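BH0493 protein (Bacillus halodurans C-125, PDB 2QEE) probably acts as a zinc-dependent enzyme of the amidohydrolase superfamily, although its physiological substrate is not established. Local coordinates at residues C[25-30]-C[408-413]; C[31-36]-C[165-170]; C[309-314]-C[321-326]; C[342-345]-C[350-353]; C[370-375]-C[404-409]. All coordinates share one frame; numbering follows the deposited sequence.

Interaction 1. Residues C[25-30]-C[408-413]. With ZN (zinc ion), chain T.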
# COMPACT_ATOMS: atom_id res chain seq x y z
N THR C 25 26.94 -5.53 8.80
CA THR C 25 26.51 -5.67 10.21
C THR C 25 25.05 -6.04 10.17
O THR C 25 24.21 -5.28 9.61
CB THR C 25 26.72 -4.42 11.05
OG1 THR C 25 28.14 -4.20 11.15
CG2 THR C 25 26.13 -4.59 12.44
N ASP C 26 24.70 -7.18 10.78
CA ASP C 26 23.30 -7.67 10.72
C ASP C 26 22.75 -7.35 12.09
O ASP C 26 23.08 -8.04 13.09
CB ASP C 26 23.31 -9.18 10.43
CG ASP C 26 21.91 -9.76 10.20
OD1 ASP C 26 20.94 -9.04 10.55
OD2 ASP C 26 21.82 -10.88 9.66
N MET C 27 21.96 -6.29 12.18
CA MET C 27 21.74 -5.72 13.53
C MET C 27 20.59 -6.28 14.34
O MET C 27 20.28 -5.74 15.41
CB MET C 27 21.74 -4.19 13.59
CG MET C 27 20.84 -3.46 12.54
SD MET C 27 19.10 -3.82 12.84
CE MET C 27 18.75 -2.90 14.38
N HIS C 28 19.96 -7.33 13.83
CA HIS C 28 18.99 -8.07 14.64
C HIS C 28 18.87 -9.48 14.08
O HIS C 28 18.38 -9.65 12.95
CB HIS C 28 17.59 -7.42 14.62
CG HIS C 28 16.57 -8.24 15.35
ND1 HIS C 28 16.70 -8.54 16.69
CD2 HIS C 28 15.44 -8.87 14.93
CE1 HIS C 28 15.68 -9.29 17.08
NE2 HIS C 28 14.92 -9.53 16.02
N THR C 29 19.32 -10.49 14.85
CA THR C 29 19.19 -11.88 14.47
C THR C 29 18.80 -12.67 15.71
O THR C 29 18.87 -12.13 16.79
CB THR C 29 20.50 -12.52 13.93
OG1 THR C 29 21.41 -12.81 15.04
CG2 THR C 29 21.24 -11.60 12.91
N HIS C 30 18.54 -13.95 15.51
CA HIS C 30 18.29 -14.90 16.61
C HIS C 30 19.39 -15.94 16.58
O HIS C 30 19.14 -17.10 16.83
CB HIS C 30 16.93 -15.52 16.40
CG HIS C 30 15.84 -14.57 16.73
ND1 HIS C 30 15.39 -14.38 18.02
CD2 HIS C 30 15.19 -13.66 15.97
CE1 HIS C 30 14.48 -13.43 18.03
NE2 HIS C 30 14.35 -12.97 16.80
N ARG C 408 27.68 1.30 8.94
CA ARG C 408 28.04 2.48 9.74
C ARG C 408 26.87 3.20 10.37
O ARG C 408 27.03 3.74 11.45
CB ARG C 408 28.86 3.49 8.93
CG ARG C 408 30.07 2.89 8.30
CD ARG C 408 30.90 3.94 7.51
NE ARG C 408 32.04 3.28 6.86
CZ ARG C 408 32.75 3.77 5.85
NH1 ARG C 408 32.47 4.95 5.31
NH2 ARG C 408 33.75 3.05 5.37
N ASN C 409 25.70 3.23 9.72
CA ASN C 409 24.57 3.94 10.30
C ASN C 409 24.15 3.28 11.60
O ASN C 409 23.80 3.98 12.55
CB ASN C 409 23.32 3.92 9.36
CG ASN C 409 23.47 4.88 8.18
OD1 ASN C 409 24.34 5.79 8.19
ND2 ASN C 409 22.55 4.72 7.15
N PHE C 410 24.34 1.97 11.67
CA PHE C 410 23.92 1.27 12.88
C PHE C 410 24.94 1.64 13.99
O PHE C 410 24.56 2.11 15.08
CB PHE C 410 23.92 -0.24 12.70
CG PHE C 410 23.70 -0.99 14.00
CD1 PHE C 410 22.43 -0.99 14.61
CD2 PHE C 410 24.75 -1.67 14.62
CE1 PHE C 410 22.19 -1.65 15.83
CE2 PHE C 410 24.53 -2.37 15.84
CZ PHE C 410 23.24 -2.37 16.45
N TRP C 411 26.23 1.45 13.71
CA TRP C 411 27.22 1.70 14.84
C TRP C 411 27.20 3.14 15.28
O TRP C 411 27.37 3.48 16.46
CB TRP C 411 28.60 1.27 14.39
CG TRP C 411 28.63 -0.21 14.17
CD1 TRP C 411 28.73 -0.87 12.98
CD2 TRP C 411 28.51 -1.20 15.18
NE1 TRP C 411 28.71 -2.25 13.21
CE2 TRP C 411 28.54 -2.45 14.56
CE3 TRP C 411 28.36 -1.14 16.60
CZ2 TRP C 411 28.46 -3.66 15.28
CZ3 TRP C 411 28.27 -2.37 17.31
CH2 TRP C 411 28.34 -3.59 16.65
N ARG C 412 27.08 4.05 14.32
CA ARG C 412 26.99 5.47 14.63
C ARG C 412 25.80 5.72 15.56
O ARG C 412 25.91 6.43 16.59
CB ARG C 412 26.85 6.26 13.32
CG ARG C 412 27.62 7.57 13.25
CD ARG C 412 27.84 7.98 11.76
NE ARG C 412 27.72 9.43 11.57
CZ ARG C 412 26.57 10.11 11.61
NH1 ARG C 412 25.41 9.50 11.85
NH2 ARG C 412 26.59 11.43 11.42
N PHE C 413 24.65 5.12 15.24
CA PHE C 413 23.45 5.41 16.02
C PHE C 413 23.53 4.85 17.47
O PHE C 413 23.06 5.50 18.42
CB PHE C 413 22.22 4.83 15.34
CG PHE C 413 20.91 5.29 15.97
CD1 PHE C 413 20.46 6.60 15.75
CD2 PHE C 413 20.12 4.41 16.74
CE1 PHE C 413 19.24 7.09 16.32
CE2 PHE C 413 18.93 4.87 17.29
CZ PHE C 413 18.49 6.21 17.10
ZN ZN T . 13.57 -11.24 15.56
O HOH W 1 11.83 -10.83 15.79
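Thr25 and Met27 meet Phe410 and Trp411 where the end of strand 24-26 lies against helix 395-414. The strand leads into the His-X-His metal motif of the amidohydrolase barrel, formed here by His28 and His30. The polar link is a single hydrogen bond: Trp411 NE1 donates to Thr25 OG1 at 2.9 Å, with an N-H...O angle of 155° and the oxygen 15° out of the indole plane. Thr25 OG1 lies beside the backbone N (chi1 -66°), which sets the hydroxyl before the indole N-H and puts CG2 against the same ring, 3.8 Å from Trp411 CZ2.

The apolar part belongs to Phe410. Met27 CB sits over one face of its ring, 3.5 Å from the centroid, as a CH-pi contact. The Met27 chain is bent at chi2 and chi3 and folds back, so that CE also reaches Phe410 CE1, while SD makes an oblique Met-aromatic contact at 5.4 Å from the centroid. Phe410 CD2 in turn lies over the indole of Trp411.

Metal coordination occupies the far end of 25-30, where the side chain of His28 leads away from the helix. Asp357 shares the zinc ion with both histidines and a water. His28 NE2 binds the ion at 2.2 Å and His30 NE2 at 2.3 Å.

Interaction 2. Residues C[31-36]-C[165-170]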
# COMPACT_ATOMS: atom_id res chain seq x y z
N LEU C 31 20.59 -15.54 16.16
CA LEU C 31 21.72 -16.47 16.14
C LEU C 31 22.56 -16.27 17.44
O LEU C 31 22.43 -15.27 18.13
CB LEU C 31 22.63 -16.19 14.93
CG LEU C 31 21.86 -16.33 13.61
CD1 LEU C 31 22.86 -15.96 12.48
CD2 LEU C 31 21.40 -17.75 13.44
N PHE C 32 23.43 -17.25 17.75
CA PHE C 32 24.32 -17.07 18.92
C PHE C 32 25.78 -17.42 18.58
O PHE C 32 26.02 -18.22 17.69
CB PHE C 32 23.86 -18.00 20.08
CG PHE C 32 22.47 -17.70 20.58
CD1 PHE C 32 22.27 -16.75 21.57
CD2 PHE C 32 21.37 -18.36 20.02
CE1 PHE C 32 20.95 -16.45 22.03
CE2 PHE C 32 20.03 -18.06 20.47
CZ PHE C 32 19.84 -17.10 21.46
N SER C 33 26.73 -16.83 19.30
CA SER C 33 28.15 -17.20 19.18
C SER C 33 28.18 -18.71 19.39
O SER C 33 27.48 -19.21 20.26
CB SER C 33 28.95 -16.53 20.29
OG SER C 33 30.35 -16.62 20.08
N PRO C 34 28.96 -19.42 18.58
CA PRO C 34 28.97 -20.87 18.56
C PRO C 34 29.41 -21.44 19.91
O PRO C 34 29.00 -22.54 20.22
CB PRO C 34 29.94 -21.22 17.41
CG PRO C 34 30.74 -19.99 17.18
CD PRO C 34 29.85 -18.84 17.56
N ASN C 35 30.20 -20.69 20.68
CA ASN C 35 30.58 -21.14 22.05
C ASN C 35 29.39 -21.23 23.01
O ASN C 35 29.47 -21.90 24.05
CB ASN C 35 31.73 -20.31 22.65
CG ASN C 35 31.35 -18.89 22.96
OD1 ASN C 35 30.60 -18.28 22.20
ND2 ASN C 35 31.89 -18.32 24.05
N PHE C 36 28.26 -20.61 22.66
CA PHE C 36 27.05 -20.78 23.49
C PHE C 36 26.39 -22.14 23.27
O PHE C 36 25.39 -22.46 23.91
CB PHE C 36 26.03 -19.66 23.22
CG PHE C 36 26.34 -18.38 23.95
CD1 PHE C 36 27.60 -17.76 23.83
CD2 PHE C 36 25.38 -17.80 24.78
CE1 PHE C 36 27.89 -16.57 24.50
CE2 PHE C 36 25.66 -16.60 25.46
CZ PHE C 36 26.93 -15.98 25.31
N SER C 165 34.17 -12.03 18.96
CA SER C 165 34.21 -10.59 18.70
C SER C 165 33.23 -10.25 17.57
O SER C 165 32.89 -9.08 17.39
CB SER C 165 35.63 -10.19 18.25
OG SER C 165 36.04 -11.02 17.18
N ARG C 166 32.83 -11.27 16.84
CA ARG C 166 31.91 -11.11 15.65
C ARG C 166 30.45 -11.02 16.06
O ARG C 166 29.59 -10.61 15.26
CB ARG C 166 32.06 -12.27 14.68
CG ARG C 166 33.44 -12.38 14.06
CD ARG C 166 33.61 -13.68 13.29
NE ARG C 166 33.42 -14.85 14.13
CZ ARG C 166 33.52 -16.11 13.71
NH1 ARG C 166 33.82 -16.39 12.44
NH2 ARG C 166 33.33 -17.09 14.58
N PHE C 167 30.17 -11.38 17.32
CA PHE C 167 28.79 -11.49 17.85
C PHE C 167 28.59 -10.50 18.95
O PHE C 167 29.41 -10.35 19.89
CB PHE C 167 28.50 -12.91 18.37
CG PHE C 167 28.42 -13.94 17.29
CD1 PHE C 167 27.16 -14.38 16.85
CD2 PHE C 167 29.57 -14.48 16.72
CE1 PHE C 167 27.03 -15.32 15.84
CE2 PHE C 167 29.49 -15.45 15.72
CZ PHE C 167 28.22 -15.86 15.22
N HIS C 168 27.50 -9.76 18.84
CA HIS C 168 27.23 -8.70 19.76
C HIS C 168 25.92 -8.96 20.47
O HIS C 168 25.00 -9.52 19.91
CB HIS C 168 27.18 -7.33 19.08
CG HIS C 168 28.39 -7.06 18.22
ND1 HIS C 168 29.48 -6.35 18.67
CD2 HIS C 168 28.70 -7.47 16.96
CE1 HIS C 168 30.40 -6.29 17.70
NE2 HIS C 168 29.95 -6.98 16.66
N ALA C 169 25.85 -8.57 21.74
CA ALA C 169 24.63 -8.80 22.55
C ALA C 169 23.57 -7.74 22.34
O ALA C 169 23.86 -6.55 22.17
CB ALA C 169 24.99 -8.85 24.07
N ALA C 170 22.31 -8.17 22.48
CA ALA C 170 21.22 -7.22 22.63
C ALA C 170 20.25 -7.78 23.67
O ALA C 170 19.94 -8.96 23.60
CB ALA C 170 20.45 -7.01 21.28
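Ser33 lays its backbone over the ring of Phe167. Ser33 CA stands 3.7 Å from the ring centroid and only 9° off the normal, a CH-pi contact over the centre of the face. Ser33 N comes over the same face, 3.5 Å from Phe167 CD1. Phe32 O and Pro34 CD approach obliquely, the carbonyl oxygen 3.6 Å from Phe167 CE1 and the proline carbon 3.9 Å from Phe167 CE2; three consecutive residues thus meet one side of the ring. Phe167 CG is turned away from its carbonyl carbon and lies beside the backbone N (chi1 -69°), directing the ring at the loop. The contact joins the loop that follows the zinc-binding histidines to strand 167-168, which is in the same parallel sheet as strands 24-26 and 139-143. Val142 of the neighbouring strand and Val130 of helix 126-136 also pack on Phe167. A second shell fixes the loop: Ser33 OG donates to Asn35 OD1 at 2.7 Å, approaching 32° out of the carbonyl plane, and it is also hydrogen-bonded to Asp164 N. Phe36 N closes the short 3-10 turn onto Ser33 O at 2.9 Å. On the strand side, Arg166 forms salt bridges with Asp131 and Asp164.

Interaction 3. Residues C[309-314]-C[321-326]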
# COMPACT_ATOMS: atom_id res chain seq x y z
N HIS C 309 4.80 3.57 5.37
CA HIS C 309 5.02 4.92 4.85
C HIS C 309 5.07 5.94 6.00
O HIS C 309 5.94 6.83 6.07
CB HIS C 309 3.92 5.27 3.84
CG HIS C 309 4.01 6.69 3.37
ND1 HIS C 309 3.34 7.70 4.00
CD2 HIS C 309 4.73 7.27 2.38
CE1 HIS C 309 3.61 8.85 3.41
NE2 HIS C 309 4.45 8.62 2.41
N GLU C 310 4.09 5.86 6.92
CA GLU C 310 3.99 6.85 8.01
C GLU C 310 5.17 6.69 8.99
O GLU C 310 5.62 7.67 9.57
CB GLU C 310 2.62 6.82 8.67
CG GLU C 310 2.31 5.51 9.36
CD GLU C 310 0.84 5.38 9.81
OE1 GLU C 310 0.02 6.26 9.49
OE2 GLU C 310 0.53 4.33 10.43
N LEU C 311 5.68 5.46 9.14
CA LEU C 311 6.94 5.31 9.90
C LEU C 311 8.13 6.11 9.26
O LEU C 311 8.91 6.78 9.98
CB LEU C 311 7.30 3.82 9.99
CG LEU C 311 8.63 3.50 10.70
CD1 LEU C 311 8.54 3.96 12.20
CD2 LEU C 311 8.95 2.05 10.56
N VAL C 312 8.25 6.06 7.93
CA VAL C 312 9.25 6.90 7.23
C VAL C 312 8.99 8.35 7.50
O VAL C 312 9.96 9.12 7.84
CB VAL C 312 9.18 6.67 5.73
CG1 VAL C 312 10.17 7.60 5.00
CG2 VAL C 312 9.48 5.21 5.47
N VAL C 313 7.72 8.80 7.46
CA VAL C 313 7.50 10.23 7.70
C VAL C 313 7.87 10.58 9.14
O VAL C 313 8.43 11.66 9.42
CB VAL C 313 6.03 10.66 7.43
CG1 VAL C 313 5.87 12.20 7.63
CG2 VAL C 313 5.61 10.29 5.98
N LEU C 314 7.62 9.67 10.07
CA LEU C 314 7.96 9.97 11.47
C LEU C 314 9.50 10.12 11.63
O LEU C 314 9.96 10.97 12.40
CB LEU C 314 7.43 8.84 12.35
CG LEU C 314 7.43 9.21 13.86
CD1 LEU C 314 6.66 10.50 14.19
CD2 LEU C 314 6.84 8.02 14.63
N LEU C 321 15.09 8.83 16.14
CA LEU C 321 14.52 7.60 15.59
C LEU C 321 15.43 7.09 14.48
O LEU C 321 15.77 7.87 13.55
CB LEU C 321 13.13 7.89 14.96
CG LEU C 321 12.45 6.70 14.30
CD1 LEU C 321 12.28 5.50 15.27
CD2 LEU C 321 11.11 7.17 13.73
N MET C 322 15.77 5.81 14.55
CA MET C 322 16.47 5.15 13.44
C MET C 322 15.54 4.01 13.09
O MET C 322 15.24 3.17 13.91
CB MET C 322 17.85 4.59 13.85
CG MET C 322 18.56 3.77 12.77
SD MET C 322 18.73 4.77 11.25
CE MET C 322 19.97 5.92 11.78
N ILE C 323 15.04 4.00 11.86
CA ILE C 323 14.21 2.84 11.43
C ILE C 323 15.07 1.79 10.77
O ILE C 323 16.10 2.10 10.11
CB ILE C 323 13.03 3.29 10.49
CG1 ILE C 323 13.55 3.75 9.15
CG2 ILE C 323 12.18 4.36 11.23
CD1 ILE C 323 12.36 4.35 8.30
N PHE C 324 14.71 0.51 10.93
CA PHE C 324 15.55 -0.56 10.44
C PHE C 324 14.72 -1.69 9.86
O PHE C 324 13.63 -2.02 10.45
CB PHE C 324 16.50 -1.10 11.52
CG PHE C 324 15.81 -1.89 12.62
CD1 PHE C 324 15.74 -3.30 12.57
CD2 PHE C 324 15.27 -1.21 13.72
CE1 PHE C 324 15.13 -4.03 13.61
CE2 PHE C 324 14.66 -1.94 14.79
CZ PHE C 324 14.60 -3.38 14.70
N GLY C 325 15.16 -2.19 8.72
CA GLY C 325 14.83 -3.53 8.25
C GLY C 325 13.39 -3.69 7.75
O GLY C 325 12.53 -2.81 7.87
N CYS C 326 13.17 -4.86 7.17
CA CYS C 326 11.88 -5.25 6.70
C CYS C 326 11.57 -6.52 7.42
O CYS C 326 12.03 -7.57 7.02
CB CYS C 326 11.99 -5.49 5.18
SG CYS C 326 12.58 -4.05 4.25
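Ile323 projects from its strand into the side of helix 309-314, filling the hollow between Leu311 and Val312. The two elements belong to the beta-alpha-beta unit made of strand 298-302, helix 308-317 and strand 321-323, and they run roughly antiparallel, at 144°, with axes 9.2 Å apart. The two branches of Ile323 divide the work. CG2 presses into the fork of Leu311, 3.7 Å from Leu311 CG and within 4.0 Å of both of its methyls, the leucine and isoleucine lying alongside each other, head to tail. The other branch, CG1, stands between the backbone N and the carbonyl carbon (chi1 69°) and carries CD1 to Val312, 4.1 Å from Val312 CG2. Replacing Ile323 with an alanine would probably open a gap between Leu311 and Val312 and free the leucine fork to turn. Around this bump Val300 of strand 298-302 also meets Leu311, and Leu347 of helix 333-347 lies on Ile323. Further along the helix a smaller bump, the CD2 methyl of Leu321, enters beside Leu314, where Leu290 of helix 284-292 packs on both leucines. That methyl lies 4.0 Å from the backbone carbon Leu314 C and 4.2 Å from Leu314 CG.

Interaction 4. Residues C[342-345]-C[350-353]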
# COMPACT_ATOMS: atom_id res chain seq x y z
N MET C 342 10.54 3.97 -0.71
CA MET C 342 9.91 5.02 0.10
C MET C 342 10.92 5.61 1.09
O MET C 342 11.04 6.82 1.22
CB MET C 342 8.67 4.52 0.89
CG MET C 342 7.48 4.13 -0.04
SD MET C 342 6.03 3.80 0.98
CE MET C 342 6.42 2.23 1.81
N ARG C 343 11.68 4.70 1.70
CA ARG C 343 12.67 5.13 2.68
C ARG C 343 13.75 6.02 2.02
O ARG C 343 14.08 7.07 2.54
CB ARG C 343 13.29 3.91 3.34
CG ARG C 343 12.30 3.26 4.31
CD ARG C 343 12.80 1.90 4.72
NE ARG C 343 11.98 1.40 5.82
CZ ARG C 343 12.35 0.33 6.53
NH1 ARG C 343 13.46 -0.32 6.21
NH2 ARG C 343 11.65 -0.07 7.62
N MET C 344 14.31 5.58 0.91
CA MET C 344 15.39 6.33 0.29
C MET C 344 14.83 7.63 -0.24
O MET C 344 15.50 8.64 -0.20
CB MET C 344 16.03 5.54 -0.82
CG MET C 344 17.42 6.19 -1.24
SD MET C 344 18.43 5.07 -2.20
CE MET C 344 18.97 3.94 -0.88
N GLU C 345 13.63 7.61 -0.81
CA GLU C 345 13.07 8.89 -1.37
C GLU C 345 12.90 9.98 -0.30
O GLU C 345 13.12 11.14 -0.58
CB GLU C 345 11.73 8.62 -2.14
CG GLU C 345 12.10 7.84 -3.46
CD GLU C 345 10.93 7.19 -4.20
OE1 GLU C 345 9.73 7.44 -3.86
OE2 GLU C 345 11.29 6.42 -5.15
N SER C 350 19.81 7.92 5.32
CA SER C 350 19.73 7.99 6.81
C SER C 350 18.78 6.92 7.45
O SER C 350 17.90 7.23 8.28
CB SER C 350 19.37 9.42 7.29
OG SER C 350 18.05 9.86 6.95
N PHE C 351 18.97 5.67 7.03
CA PHE C 351 18.25 4.57 7.66
C PHE C 351 19.02 3.30 7.50
O PHE C 351 20.05 3.27 6.81
CB PHE C 351 16.85 4.43 6.98
CG PHE C 351 16.88 3.97 5.50
CD1 PHE C 351 16.46 2.69 5.21
CD2 PHE C 351 17.22 4.86 4.46
CE1 PHE C 351 16.45 2.22 3.86
CE2 PHE C 351 17.22 4.43 3.12
CZ PHE C 351 16.84 3.11 2.82
N ILE C 352 18.53 2.22 8.11
CA ILE C 352 19.14 0.90 7.99
C ILE C 352 18.17 0.03 7.17
O ILE C 352 17.08 -0.39 7.66
CB ILE C 352 19.40 0.27 9.40
CG1 ILE C 352 20.36 1.18 10.22
CG2 ILE C 352 19.87 -1.20 9.29
CD1 ILE C 352 20.31 0.82 11.73
N PRO C 353 18.51 -0.21 5.91
CA PRO C 353 17.52 -0.93 5.05
C PRO C 353 17.15 -2.35 5.46
O PRO C 353 16.02 -2.79 5.20
CB PRO C 353 18.17 -0.97 3.65
CG PRO C 353 19.65 -0.67 3.91
CD PRO C 353 19.69 0.26 5.15
O HOH W 2 14.62 -1.00 3.61
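Arg343 crosses the ring of Phe351 at about a right angle, its aliphatic part doing the touching. Arg343 CB stands over the centre of the ring, 3.7 Å from the centroid and 14° off the normal, in a CH-pi contact, and CD follows at 3.8 Å from Phe351 CE1. A chi1 of 67° tucks Phe351 CG in over its own main chain, which turns the ring back against the helix; there Phe351 CE2 also meets Met344 CB at 4.3 Å. The contact spans the turn at the end of helix 333-347, folding the chain back on that helix in the loop that goes on to the zinc ligand Asp357. The arginine is extended from CG to NE, carrying the guanidinium past the phenyl ring with the two planes 67° apart. Its NH2 is hydrogen-bonded to Gly325 O. Its NH1 has Pro353 O near the guanidinium plane but 3.7 Å away, and a water bridges the pair, accepting from Arg343 NH1 at 2.9 Å and donating to Pro353 O at 2.8 Å. Ile323 packs on both Arg343 and Phe351, while Val378 and Leu379 of helix 363-388 cover Met344.

Interaction 5. Residues C[370-375]-C[404-409]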
# COMPACT_ATOMS: atom_id res chain seq x y z
N HIS C 370 19.24 -12.15 -1.09
CA HIS C 370 17.96 -11.70 -1.69
C HIS C 370 17.76 -10.22 -1.47
O HIS C 370 17.20 -9.50 -2.35
CB HIS C 370 16.78 -12.46 -1.07
CG HIS C 370 16.74 -13.94 -1.37
ND1 HIS C 370 15.64 -14.71 -1.04
CD2 HIS C 370 17.64 -14.78 -1.94
CE1 HIS C 370 15.88 -15.97 -1.37
NE2 HIS C 370 17.06 -16.03 -1.96
N SER C 371 18.14 -9.74 -0.27
CA SER C 371 17.96 -8.31 0.04
C SER C 371 18.98 -7.46 -0.67
O SER C 371 18.67 -6.38 -1.07
CB SER C 371 18.09 -8.07 1.52
OG SER C 371 16.87 -8.54 2.15
N LYS C 372 20.23 -7.90 -0.74
CA LYS C 372 21.23 -7.07 -1.43
C LYS C 372 20.87 -6.78 -2.89
O LYS C 372 21.04 -5.67 -3.32
CB LYS C 372 22.64 -7.65 -1.33
CG LYS C 372 23.28 -7.26 0.01
CD LYS C 372 24.75 -7.86 0.08
CE LYS C 372 25.60 -7.15 1.19
NZ LYS C 372 27.07 -7.56 1.17
N SER C 373 20.33 -7.78 -3.60
CA SER C 373 20.00 -7.59 -5.04
C SER C 373 18.94 -6.48 -5.16
O SER C 373 19.08 -5.59 -5.98
CB SER C 373 19.56 -8.88 -5.70
OG SER C 373 18.40 -9.41 -5.15
N ILE C 374 17.93 -6.49 -4.28
CA ILE C 374 16.89 -5.47 -4.27
C ILE C 374 17.45 -4.10 -3.90
O ILE C 374 17.18 -3.10 -4.57
CB ILE C 374 15.69 -5.84 -3.34
CG1 ILE C 374 15.07 -7.15 -3.82
CG2 ILE C 374 14.68 -4.67 -3.32
CD1 ILE C 374 14.01 -7.71 -2.83
N ILE C 375 18.20 -4.05 -2.81
CA ILE C 375 18.80 -2.77 -2.40
C ILE C 375 19.73 -2.20 -3.50
O ILE C 375 19.69 -0.96 -3.78
CB ILE C 375 19.55 -2.97 -1.06
CG1 ILE C 375 18.51 -3.31 0.05
CG2 ILE C 375 20.32 -1.66 -0.71
CD1 ILE C 375 19.29 -3.74 1.32
N ASP C 404 27.51 3.04 4.85
CA ASP C 404 26.56 3.65 5.77
C ASP C 404 25.34 2.75 5.92
O ASP C 404 24.94 2.40 7.04
CB ASP C 404 26.13 5.04 5.26
CG ASP C 404 27.19 6.11 5.55
OD1 ASP C 404 28.03 5.91 6.45
OD2 ASP C 404 27.16 7.17 4.87
N LEU C 405 24.78 2.34 4.79
CA LEU C 405 23.53 1.59 4.82
C LEU C 405 23.70 0.21 5.47
O LEU C 405 22.81 -0.20 6.20
CB LEU C 405 22.99 1.37 3.39
CG LEU C 405 22.55 2.71 2.72
CD1 LEU C 405 22.36 2.43 1.24
CD2 LEU C 405 21.20 3.21 3.36
N PHE C 406 24.81 -0.49 5.18
CA PHE C 406 24.96 -1.89 5.65
C PHE C 406 25.68 -2.04 6.98
O PHE C 406 25.69 -3.16 7.56
CB PHE C 406 25.59 -2.82 4.60
CG PHE C 406 24.65 -3.09 3.43
CD1 PHE C 406 23.74 -4.15 3.47
CD2 PHE C 406 24.71 -2.29 2.29
CE1 PHE C 406 22.86 -4.38 2.41
CE2 PHE C 406 23.84 -2.51 1.24
CZ PHE C 406 22.94 -3.59 1.28
N SER C 407 26.26 -0.93 7.47
CA SER C 407 27.09 -1.02 8.70
C SER C 407 27.19 0.23 9.53
O SER C 407 26.82 0.26 10.74
CB SER C 407 28.50 -1.52 8.35
OG SER C 407 29.23 -1.67 9.56
N ARG C 408 27.68 1.30 8.94
CA ARG C 408 28.04 2.48 9.74
C ARG C 408 26.87 3.20 10.37
O ARG C 408 27.03 3.74 11.45
CB ARG C 408 28.86 3.49 8.93
CG ARG C 408 30.07 2.89 8.30
CD ARG C 408 30.90 3.94 7.51
NE ARG C 408 32.04 3.28 6.86
CZ ARG C 408 32.75 3.77 5.85
NH1 ARG C 408 32.47 4.95 5.31
NH2 ARG C 408 33.75 3.05 5.37
N ASN C 409 25.70 3.23 9.72
CA ASN C 409 24.57 3.94 10.30
C ASN C 409 24.15 3.28 11.60
O ASN C 409 23.80 3.98 12.55
CB ASN C 409 23.32 3.92 9.36
CG ASN C 409 23.47 4.88 8.18
OD1 ASN C 409 24.34 5.79 8.19
ND2 ASN C 409 22.55 4.72 7.15
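Phe406 CG lies beside its backbone N, opposite the carbonyl carbon (chi1 -70°), and this sends the ring across to Lys372 and Ile375 of the facing helix. Ile375 uses the matching rotamer (chi1 -65°), which brings both branches to the CZ end of the ring. The result is a helix-helix contact between 363-388 and 395-414, two C-terminal helices that follow the last zinc ligand in the chain. Ile375 CD1 reaches Phe406 CZ at 3.7 Å and Ile375 CG2 meets the same atom at 3.8 Å; the isoleucine and the phenylalanine point at one another. Lys372 runs extended over one face of the ring: its CG is 3.8 Å from Phe406 CE1, and CE rides above the plane toward the rim. The ammonium group is 5.5 Å from the centroid, so any cation-pi attraction is weak; Lys372 NZ is instead hydrogen-bonded to Val19 O and Gln22 O, next to strand 24-26. Exchanging Phe406 for an alanine would probably deprive the lysine methylenes and Ile375 of their shared surface and open a gap between the helices. Val24 and Trp368 also pack against Phe406. Just here helix 395-414 widens into a pi-type turn at 404-408, and Asn409 N bonds to Asp404 O at 2.9 Å.

Overall arrangement
All five contacts are buried, but their chemistry follows their place. Interaction 1 combines zinc ligands, an indole hydrogen bond and aromatic packing at the end of a barrel strand. Interaction 2 rests backbone on a ring and shares its parallel sheet with interaction 1, touching it through His168 and Trp411. Interaction 3 is purely aliphatic, strand against helix; interaction 4, about 8 Å away between centres, brings a buried arginine and water, and Gly325 bonds to both its segments. Interactions 1 and 5 share helix 395-414, and Asn409 ties that helix to Phe351 of interaction 4. A second subunit reaches all but interaction 2, which lies across the chain's centre from interactions 3 and 4.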